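MHC class I protein (Ginglymostoma cirratum, PDB 6LUP) probably presents short peptides at the cell surface to T cells, as classical MHC class I molecules do, holding them in a groove between two helices. Local coordinates at residues 5-10 / 167-172; 22-27 / 32-37. One frame throughout, in Å; residues are numbered along the deposited sequence.

Interaction 1 (5-10 / 167-172); sequences LRYFFT and QKYLKN
Leu5 and Tyr169 meet at one end of the peptide-binding groove of the MHC class I fold, where the start of strand 3-12 in the groove floor comes near the C-terminal end of the helix 148-172. The approach is that of side chains alone: the closest CA atoms, those of Leu5 and Tyr169, stand 9.0 Å apart, and the two segments bury just 96 Å² between them.

The apolar part is a methyl-to-ring contact. Leu5 CD1 lies 3.8 Å from Tyr169 CE2, near the ring plane and therefore at the edge of the ring, while Leu5 CD2 comes to 4.0 Å from the same Tyr169 CE2. Both methyls of the leucine thus straddle one ring carbon. With chi1 at 169°, Leu5 CG extends away from its own backbone N, which carries the branched end out to the tyrosine. Leu5 also packs on Cys162, whose disulfide to Cys98 joins this helix to the floor, and on Leu166.

The polar part consists of two tyrosine hydroxyls that turn to the bound peptide. Tyr7 and Tyr169 bring their hydroxyls close without bonding each other; each is hydrogen-bonded to the peptide backbone, and Tyr169 OH also to Tyr57 OH of the facing helix 55-82. Paired tyrosines holding the peptide's N-terminal end are a hallmark of class I grooves, and this arrangement is consistent with that role. The separation from Tyr7 OH to Tyr169 OH is 4.3 Å.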
ATOM      1  N   LEU A   5      -3.359  13.466   1.080  1.00 36.29           N
ATOM      2  CA  LEU A   5      -4.574  12.755   1.450  1.00 35.41           C
ATOM      3  C   LEU A   5      -5.085  12.021   0.210  1.00 35.21           C
ATOM      4  O   LEU A   5      -5.475  12.652  -0.772  1.00 35.86           O
ATOM      5  CB  LEU A   5      -5.627  13.736   1.980  1.00 35.09           C
ATOM      6  CG  LEU A   5      -7.068  13.263   2.195  1.00 34.44           C
ATOM      7  CD1 LEU A   5      -7.169  12.156   3.235  1.00 34.16           C
ATOM      8  CD2 LEU A   5      -7.932  14.444   2.595  1.00 34.67           C
ATOM      9  N   ARG A   6      -5.062  10.692   0.247  1.00 34.55           N
ATOM     10  CA  ARG A   6      -5.383   9.893  -0.935  1.00 34.28           C
ATOM     11  C   ARG A   6      -6.343   8.747  -0.624  1.00 33.70           C
ATOM     12  O   ARG A   6      -6.270   8.136   0.443  1.00 33.38           O
ATOM     13  CB  ARG A   6      -4.104   9.339  -1.565  1.00 35.05           C
ATOM     14  CG  ARG A   6      -3.074  10.397  -1.943  1.00 36.15           C
ATOM     15  CD  ARG A   6      -1.717   9.773  -2.227  1.00 36.94           C
ATOM     16  NE  ARG A   6      -1.271   8.962  -1.095  1.00 37.49           N
ATOM     17  CZ  ARG A   6      -0.327   8.027  -1.151  1.00 38.03           C
ATOM     18  NH1 ARG A   6       0.300   7.766  -2.293  1.00 38.53           N
ATOM     19  NH2 ARG A   6      -0.008   7.343  -0.056  1.00 38.02           N
ATOM     20  N   TYR A   7      -7.240   8.465  -1.567  1.00 33.32           N
ATOM     21  CA  TYR A   7      -8.201   7.372  -1.439  1.00 33.00           C
ATOM     22  C   TYR A   7      -8.060   6.359  -2.568  1.00 33.45           C
ATOM     23  O   TYR A   7      -7.813   6.731  -3.717  1.00 33.74           O
ATOM     24  CB  TYR A   7      -9.621   7.920  -1.424  1.00 32.62           C
ATOM     25  CG  TYR A   7     -10.012   8.558  -0.123  1.00 32.39           C
ATOM     26  CD1 TYR A   7      -9.740   9.904   0.129  1.00 32.35           C
ATOM     27  CD2 TYR A   7     -10.656   7.818   0.866  1.00 32.32           C
ATOM     28  CE1 TYR A   7     -10.107  10.494   1.327  1.00 32.30           C
ATOM     29  CE2 TYR A   7     -11.026   8.399   2.068  1.00 32.29           C
ATOM     30  CZ  TYR A   7     -10.750   9.734   2.292  1.00 32.35           C
ATOM     31  OH  TYR A   7     -11.116  10.307   3.483  1.00 32.79           O
ATOM     32  N   PHE A   8      -8.233   5.081  -2.232  1.00 33.65           N
ATOM     33  CA  PHE A   8      -8.071   3.983  -3.187  1.00 34.39           C
ATOM     34  C   PHE A   8      -9.310   3.102  -3.167  1.00 35.17           C
ATOM     35  O   PHE A   8      -9.636   2.507  -2.138  1.00 35.26           O
ATOM     36  CB  PHE A   8      -6.817   3.156  -2.862  1.00 34.59           C
ATOM     37  CG  PHE A   8      -5.542   3.954  -2.884  1.00 34.56           C
ATOM     38  CD1 PHE A   8      -5.196   4.780  -1.815  1.00 34.29           C
ATOM     39  CD2 PHE A   8      -4.692   3.901  -3.983  1.00 35.15           C
ATOM     40  CE1 PHE A   8      -4.032   5.539  -1.843  1.00 34.26           C
ATOM     41  CE2 PHE A   8      -3.523   4.652  -4.016  1.00 35.16           C
ATOM     42  CZ  PHE A   8      -3.193   5.470  -2.945  1.00 34.62           C
ATOM     43  N   PHE A   9     -10.001   3.037  -4.304  1.00 35.86           N
ATOM     44  CA  PHE A   9     -11.243   2.285  -4.429  1.00 36.58           C
ATOM     45  C   PHE A   9     -11.015   1.072  -5.319  1.00 37.83           C
ATOM     46  O   PHE A   9     -10.497   1.210  -6.427  1.00 38.03           O
ATOM     47  CB  PHE A   9     -12.329   3.138  -5.092  1.00 36.50           C
ATOM     48  CG  PHE A   9     -12.666   4.412  -4.366  1.00 36.04           C
ATOM     49  CD1 PHE A   9     -11.776   5.482  -4.338  1.00 35.99           C
ATOM     50  CD2 PHE A   9     -13.909   4.569  -3.770  1.00 35.90           C
ATOM     51  CE1 PHE A   9     -12.110   6.667  -3.692  1.00 35.91           C
ATOM     52  CE2 PHE A   9     -14.251   5.752  -3.126  1.00 35.65           C
ATOM     53  CZ  PHE A   9     -13.351   6.802  -3.082  1.00 35.39           C
ATOM     54  N   THR A  10     -11.408  -0.109  -4.846  1.00 38.74           N
ATOM     55  CA  THR A  10     -11.347  -1.315  -5.670  1.00 40.31           C
ATOM     56  C   THR A  10     -12.705  -2.006  -5.730  1.00 41.64           C
ATOM     57  O   THR A  10     -13.264  -2.384  -4.697  1.00 41.46           O
ATOM     58  CB  THR A  10     -10.282  -2.314  -5.172  1.00 40.49           C
ATOM     59  OG1 THR A  10      -9.008  -1.668  -5.115  1.00 40.07           O
ATOM     60  CG2 THR A  10     -10.183  -3.518  -6.101  1.00 41.54           C
ATOM     61  N   GLN A 167      -5.415  19.273   6.167  1.00 39.46           N
ATOM     62  CA  GLN A 167      -4.877  20.181   7.179  1.00 41.03           C
ATOM     63  C   GLN A 167      -5.450  19.931   8.571  1.00 40.95           C
ATOM     64  O   GLN A 167      -4.747  20.078   9.573  1.00 41.55           O
ATOM     65  CB  GLN A 167      -5.074  21.636   6.754  1.00 42.28           C
ATOM     66  CG  GLN A 167      -3.945  22.133   5.866  1.00 43.92           C
ATOM     67  CD  GLN A 167      -4.287  23.400   5.112  1.00 45.60           C
ATOM     68  OE1 GLN A 167      -5.423  23.877   5.148  1.00 46.43           O
ATOM     69  NE2 GLN A 167      -3.299  23.954   4.417  1.00 46.65           N
ATOM     70  N   LYS A 168      -6.720  19.538   8.620  1.00 40.20           N
ATOM     71  CA  LYS A 168      -7.368  19.191   9.873  1.00 40.21           C
ATOM     72  C   LYS A 168      -6.789  17.886  10.406  1.00 39.87           C
ATOM     73  O   LYS A 168      -6.477  17.777  11.590  1.00 40.81           O
ATOM     74  CB  LYS A 168      -8.879  19.066   9.680  1.00 39.77           C
ATOM     75  CG  LYS A 168      -9.651  18.835  10.970  1.00 40.25           C
ATOM     76  CD  LYS A 168     -11.053  18.324  10.695  1.00 39.64           C
ATOM     77  CE  LYS A 168     -11.859  18.262  11.978  1.00 40.38           C
ATOM     78  NZ  LYS A 168     -13.208  17.692  11.738  1.00 40.04           N
ATOM     79  N   TYR A 169      -6.643  16.906   9.517  1.00 38.92           N
ATOM     80  CA  TYR A 169      -6.065  15.614   9.874  1.00 38.49           C
ATOM     81  C   TYR A 169      -4.650  15.753  10.425  1.00 39.36           C
ATOM     82  O   TYR A 169      -4.308  15.124  11.425  1.00 39.68           O
ATOM     83  CB  TYR A 169      -6.067  14.663   8.674  1.00 37.08           C
ATOM     84  CG  TYR A 169      -7.442  14.269   8.171  1.00 35.83           C
ATOM     85  CD1 TYR A 169      -8.532  14.172   9.038  1.00 35.68           C
ATOM     86  CD2 TYR A 169      -7.642  13.957   6.827  1.00 34.88           C
ATOM     87  CE1 TYR A 169      -9.784  13.802   8.576  1.00 34.98           C
ATOM     88  CE2 TYR A 169      -8.889  13.581   6.354  1.00 34.13           C
ATOM     89  CZ  TYR A 169      -9.955  13.504   7.228  1.00 34.25           C
ATOM     90  OH  TYR A 169     -11.192  13.130   6.757  1.00 33.48           O
ATOM     91  N   LEU A 170      -3.840  16.587   9.777  1.00 40.13           N
ATOM     92  CA  LEU A 170      -2.469  16.842  10.224  1.00 41.52           C
ATOM     93  C   LEU A 170      -2.398  17.454  11.624  1.00 43.36           C
ATOM     94  O   LEU A 170      -1.474  17.169  12.379  1.00 44.53           O
ATOM     95  CB  LEU A 170      -1.717  17.717   9.217  1.00 41.34           C
ATOM     96  CG  LEU A 170      -1.357  17.054   7.882  1.00 40.34           C
ATOM     97  CD1 LEU A 170      -0.974  18.102   6.852  1.00 40.99           C
ATOM     98  CD2 LEU A 170      -0.247  16.025   8.032  1.00 40.29           C
ATOM     99  N   LYS A 171      -3.376  18.287  11.971  1.00 44.58           N
ATOM    100  CA  LYS A 171      -3.474  18.812  13.327  1.00 46.29           C
ATOM    101  C   LYS A 171      -3.930  17.724  14.306  1.00 45.96           C
ATOM    102  O   LYS A 171      -3.269  17.481  15.314  1.00 46.89           O
ATOM    103  CB  LYS A 171      -4.405  20.029  13.368  1.00 48.11           C
ATOM    104  CG  LYS A 171      -4.787  20.499  14.766  1.00 51.06           C
ATOM    105  CD  LYS A 171      -6.123  21.235  14.737  1.00 53.13           C
ATOM    106  CE  LYS A 171      -6.825  21.196  16.090  1.00 54.77           C
ATOM    107  NZ  LYS A 171      -8.271  21.544  15.970  1.00 54.71           N
ATOM    108  N   ASN A 172      -5.044  17.063  13.998  1.00 44.93           N
ATOM    109  CA  ASN A 172      -5.632  16.060  14.896  1.00 44.71           C
ATOM    110  C   ASN A 172      -4.837  14.763  15.038  1.00 44.47           C
ATOM    111  O   ASN A 172      -4.934  14.087  16.060  1.00 45.04           O
ATOM    112  CB  ASN A 172      -7.074  15.746  14.488  1.00 43.92           C
ATOM    113  CG  ASN A 172      -8.045  16.860  14.845  1.00 44.56           C
ATOM    114  OD1 ASN A 172      -9.077  17.025  14.195  1.00 44.09           O
ATOM    115  ND2 ASN A 172      -7.725  17.627  15.884  1.00 45.76           N
TER

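Interaction 2 (22-27 / 32-37); sequences VAVGYV and FVQYDS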
ATOM      1  N   VAL A  22     -14.012  -2.476  -1.866  1.00 40.80           N
ATOM      2  CA  VAL A  22     -13.175  -2.098  -0.735  1.00 39.19           C
ATOM      3  C   VAL A  22     -12.457  -0.785  -1.038  1.00 37.74           C
ATOM      4  O   VAL A  22     -11.814  -0.635  -2.081  1.00 37.83           O
ATOM      5  CB  VAL A  22     -12.187  -3.218  -0.326  1.00 39.74           C
ATOM      6  CG1 VAL A  22     -11.492  -3.805  -1.544  1.00 40.69           C
ATOM      7  CG2 VAL A  22     -11.170  -2.709   0.687  1.00 39.12           C
ATOM      8  N   ALA A  23     -12.603   0.167  -0.123  1.00 36.31           N
ATOM      9  CA  ALA A  23     -11.926   1.447  -0.219  1.00 34.77           C
ATOM     10  C   ALA A  23     -11.095   1.704   1.025  1.00 34.24           C
ATOM     11  O   ALA A  23     -11.462   1.296   2.132  1.00 34.63           O
ATOM     12  CB  ALA A  23     -12.932   2.563  -0.424  1.00 34.25           C
ATOM     13  N   VAL A  24      -9.969   2.378   0.836  1.00 33.52           N
ATOM     14  CA  VAL A  24      -9.088   2.740   1.941  1.00 32.99           C
ATOM     15  C   VAL A  24      -8.672   4.197   1.820  1.00 32.35           C
ATOM     16  O   VAL A  24      -8.528   4.710   0.711  1.00 32.36           O
ATOM     17  CB  VAL A  24      -7.827   1.847   1.994  1.00 33.23           C
ATOM     18  CG1 VAL A  24      -8.185   0.450   2.469  1.00 33.54           C
ATOM     19  CG2 VAL A  24      -7.129   1.801   0.640  1.00 33.15           C
ATOM     20  N   GLY A  25      -8.486   4.853   2.961  1.00 32.00           N
ATOM     21  CA  GLY A  25      -8.012   6.233   2.993  1.00 31.62           C
ATOM     22  C   GLY A  25      -6.671   6.370   3.685  1.00 31.86           C
ATOM     23  O   GLY A  25      -6.422   5.724   4.708  1.00 31.90           O
ATOM     24  N   TYR A  26      -5.816   7.225   3.125  1.00 32.01           N
ATOM     25  CA  TYR A  26      -4.472   7.461   3.649  1.00 32.62           C
ATOM     26  C   TYR A  26      -4.192   8.932   3.878  1.00 32.87           C
ATOM     27  O   TYR A  26      -4.474   9.762   3.018  1.00 33.19           O
ATOM     28  CB  TYR A  26      -3.412   6.953   2.672  1.00 32.84           C
ATOM     29  CG  TYR A  26      -3.237   5.459   2.631  1.00 33.27           C
ATOM     30  CD1 TYR A  26      -4.031   4.670   1.804  1.00 33.48           C
ATOM     31  CD2 TYR A  26      -2.253   4.834   3.394  1.00 33.80           C
ATOM     32  CE1 TYR A  26      -3.865   3.293   1.754  1.00 34.20           C
ATOM     33  CE2 TYR A  26      -2.077   3.461   3.354  1.00 34.26           C
ATOM     34  CZ  TYR A  26      -2.887   2.695   2.533  1.00 34.58           C
ATOM     35  OH  TYR A  26      -2.719   1.327   2.485  1.00 35.48           O
ATOM     36  N   VAL A  27      -3.632   9.245   5.040  1.00 33.25           N
ATOM     37  CA  VAL A  27      -2.911  10.491   5.237  1.00 33.74           C
ATOM     38  C   VAL A  27      -1.433  10.128   5.141  1.00 34.41           C
ATOM     39  O   VAL A  27      -0.939   9.307   5.920  1.00 34.72           O
ATOM     40  CB  VAL A  27      -3.217  11.133   6.602  1.00 33.99           C
ATOM     41  CG1 VAL A  27      -2.376  12.383   6.789  1.00 34.60           C
ATOM     42  CG2 VAL A  27      -4.701  11.461   6.722  1.00 33.92           C
ATOM     43  N   PHE A  32      -5.995   5.397   7.484  1.00 33.96           N
ATOM     44  CA  PHE A  32      -6.791   5.912   8.602  1.00 34.08           C
ATOM     45  C   PHE A  32      -8.269   5.533   8.551  1.00 33.90           C
ATOM     46  O   PHE A  32      -8.935   5.515   9.579  1.00 34.44           O
ATOM     47  CB  PHE A  32      -6.583   7.426   8.785  1.00 34.01           C
ATOM     48  CG  PHE A  32      -7.312   8.283   7.782  1.00 33.68           C
ATOM     49  CD1 PHE A  32      -6.892   8.348   6.457  1.00 33.10           C
ATOM     50  CD2 PHE A  32      -8.403   9.060   8.177  1.00 33.86           C
ATOM     51  CE1 PHE A  32      -7.563   9.143   5.536  1.00 32.96           C
ATOM     52  CE2 PHE A  32      -9.073   9.865   7.262  1.00 33.47           C
ATOM     53  CZ  PHE A  32      -8.654   9.904   5.938  1.00 33.07           C
ATOM     54  N   VAL A  33      -8.775   5.229   7.359  1.00 33.50           N
ATOM     55  CA  VAL A  33     -10.163   4.783   7.197  1.00 33.42           C
ATOM     56  C   VAL A  33     -10.270   3.579   6.258  1.00 33.89           C
ATOM     57  O   VAL A  33      -9.358   3.295   5.471  1.00 34.05           O
ATOM     58  CB  VAL A  33     -11.128   5.914   6.738  1.00 32.92           C
ATOM     59  CG1 VAL A  33     -11.346   6.931   7.851  1.00 33.04           C
ATOM     60  CG2 VAL A  33     -10.642   6.599   5.462  1.00 32.32           C
ATOM     61  N   GLN A  34     -11.389   2.871   6.363  1.00 34.29           N
ATOM     62  CA  GLN A  34     -11.668   1.706   5.538  1.00 34.59           C
ATOM     63  C   GLN A  34     -13.171   1.599   5.354  1.00 34.73           C
ATOM     64  O   GLN A  34     -13.944   1.949   6.250  1.00 35.19           O
ATOM     65  CB  GLN A  34     -11.120   0.433   6.198  1.00 35.41           C
ATOM     66  CG  GLN A  34     -11.223  -0.842   5.358  1.00 36.19           C
ATOM     67  CD  GLN A  34     -12.550  -1.587   5.507  1.00 37.04           C
ATOM     68  OE1 GLN A  34     -13.351  -1.308   6.402  1.00 37.38           O
ATOM     69  NE2 GLN A  34     -12.786  -2.543   4.614  1.00 37.59           N
ATOM     70  N   TYR A  35     -13.568   1.115   4.184  1.00 34.72           N
ATOM     71  CA  TYR A  35     -14.945   0.752   3.900  1.00 34.96           C
ATOM     72  C   TYR A  35     -14.959  -0.504   3.029  1.00 35.98           C
ATOM     73  O   TYR A  35     -14.098  -0.668   2.157  1.00 35.89           O
ATOM     74  CB  TYR A  35     -15.635   1.908   3.180  1.00 34.18           C
ATOM     75  CG  TYR A  35     -17.066   1.648   2.775  1.00 34.35           C
ATOM     76  CD1 TYR A  35     -17.363   0.922   1.623  1.00 34.76           C
ATOM     77  CD2 TYR A  35     -18.124   2.158   3.522  1.00 34.33           C
ATOM     78  CE1 TYR A  35     -18.673   0.689   1.243  1.00 35.14           C
ATOM     79  CE2 TYR A  35     -19.437   1.934   3.146  1.00 34.63           C
ATOM     80  CZ  TYR A  35     -19.705   1.199   2.005  1.00 35.09           C
ATOM     81  OH  TYR A  35     -21.004   0.969   1.620  1.00 35.59           O
ATOM     82  N   ASP A  36     -15.923  -1.391   3.268  1.00 37.10           N
ATOM     83  CA  ASP A  36     -16.174  -2.510   2.351  1.00 38.52           C
ATOM     84  C   ASP A  36     -17.655  -2.837   2.192  1.00 39.34           C
ATOM     85  O   ASP A  36     -18.476  -2.451   3.020  1.00 39.37           O
ATOM     86  CB  ASP A  36     -15.358  -3.763   2.717  1.00 39.05           C
ATOM     87  CG  ASP A  36     -15.772  -4.371   4.034  1.00 39.84           C
ATOM     88  OD1 ASP A  36     -16.884  -4.926   4.118  1.00 40.81           O
ATOM     89  OD2 ASP A  36     -14.975  -4.310   4.989  1.00 39.98           O
ATOM     90  N   SER A  37     -17.968  -3.564   1.123  1.00 40.71           N
ATOM     91  CA  SER A  37     -19.344  -3.891   0.739  1.00 42.16           C
ATOM     92  C   SER A  37     -20.025  -4.953   1.608  1.00 43.90           C
ATOM     93  O   SER A  37     -21.206  -5.240   1.414  1.00 44.60           O
ATOM     94  CB  SER A  37     -19.392  -4.309  -0.734  1.00 42.72           C
ATOM     95  OG  SER A  37     -18.353  -5.224  -1.029  1.00 43.61           O
TER
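The β-hairpin of strands 21-27 and 30-36 is held here by antiparallel backbone pairing, with 172° between the strand directions. Ala23 and Tyr35 form a hydrogen-bonded pair: Ala23 N to Tyr35 O and Tyr35 N to Ala23 O both measure 2.9 Å. Further along, Gly25 N reaches Val33 O at 3.1 Å, with the donor well above the carbonyl plane, whereas Gly25 O receives Phe32 N at 2.8 Å. Because Phe32 and Val33 both face Gly25, this is a classic β-bulge, within the floor of the MHC class I groove. Phe32 CG sits between its backbone N and carbonyl carbon (chi1 77°), and its ring swings across the glycine, with Phe32 CD1 3.2 Å from Gly25 O. Val33 CG2 lies over the centre of one ring face. On the opposite face Val27 CG2 makes a CH-π contact, 4.0 Å from the centroid of the Phe32 ring, the two side chains meeting at about a right angle. Tyr169 of the helix 148-172 also meets this ring. On the sheet face bearing Val22 and Val24, Gln34 bends at chi2 (-87°) and donates from NE2 to the anti lone pair of Asp36 OD2 at 2.8 Å, with Asp36 OD2 close to the amide plane of Gln34.

Overall arrangement
Both interactions lie in the α1/α2 peptide-binding platform, their centres about 10 Å apart: interaction 2 is within its floor, and interaction 1 joins the floor to the helix 148-172. In chain order the segments run 5-10, 22-27, 32-37 and 167-172, so the hairpin of interaction 2 falls between the two halves of interaction 1. Strand 3-12 lies beside strand 21-27 in the eight-stranded antiparallel sheet, and probable hydrogen bonds join them, from Thr10 N to Val22 O (2.8 Å) and from Tyr26 N to Arg6 O (2.9 Å). Phe32 CZ of the hairpin packs 3.5 Å from Tyr7 OH, which holds the peptide backbone, tying the hairpin to the peptide-binding end where interaction 1 lies.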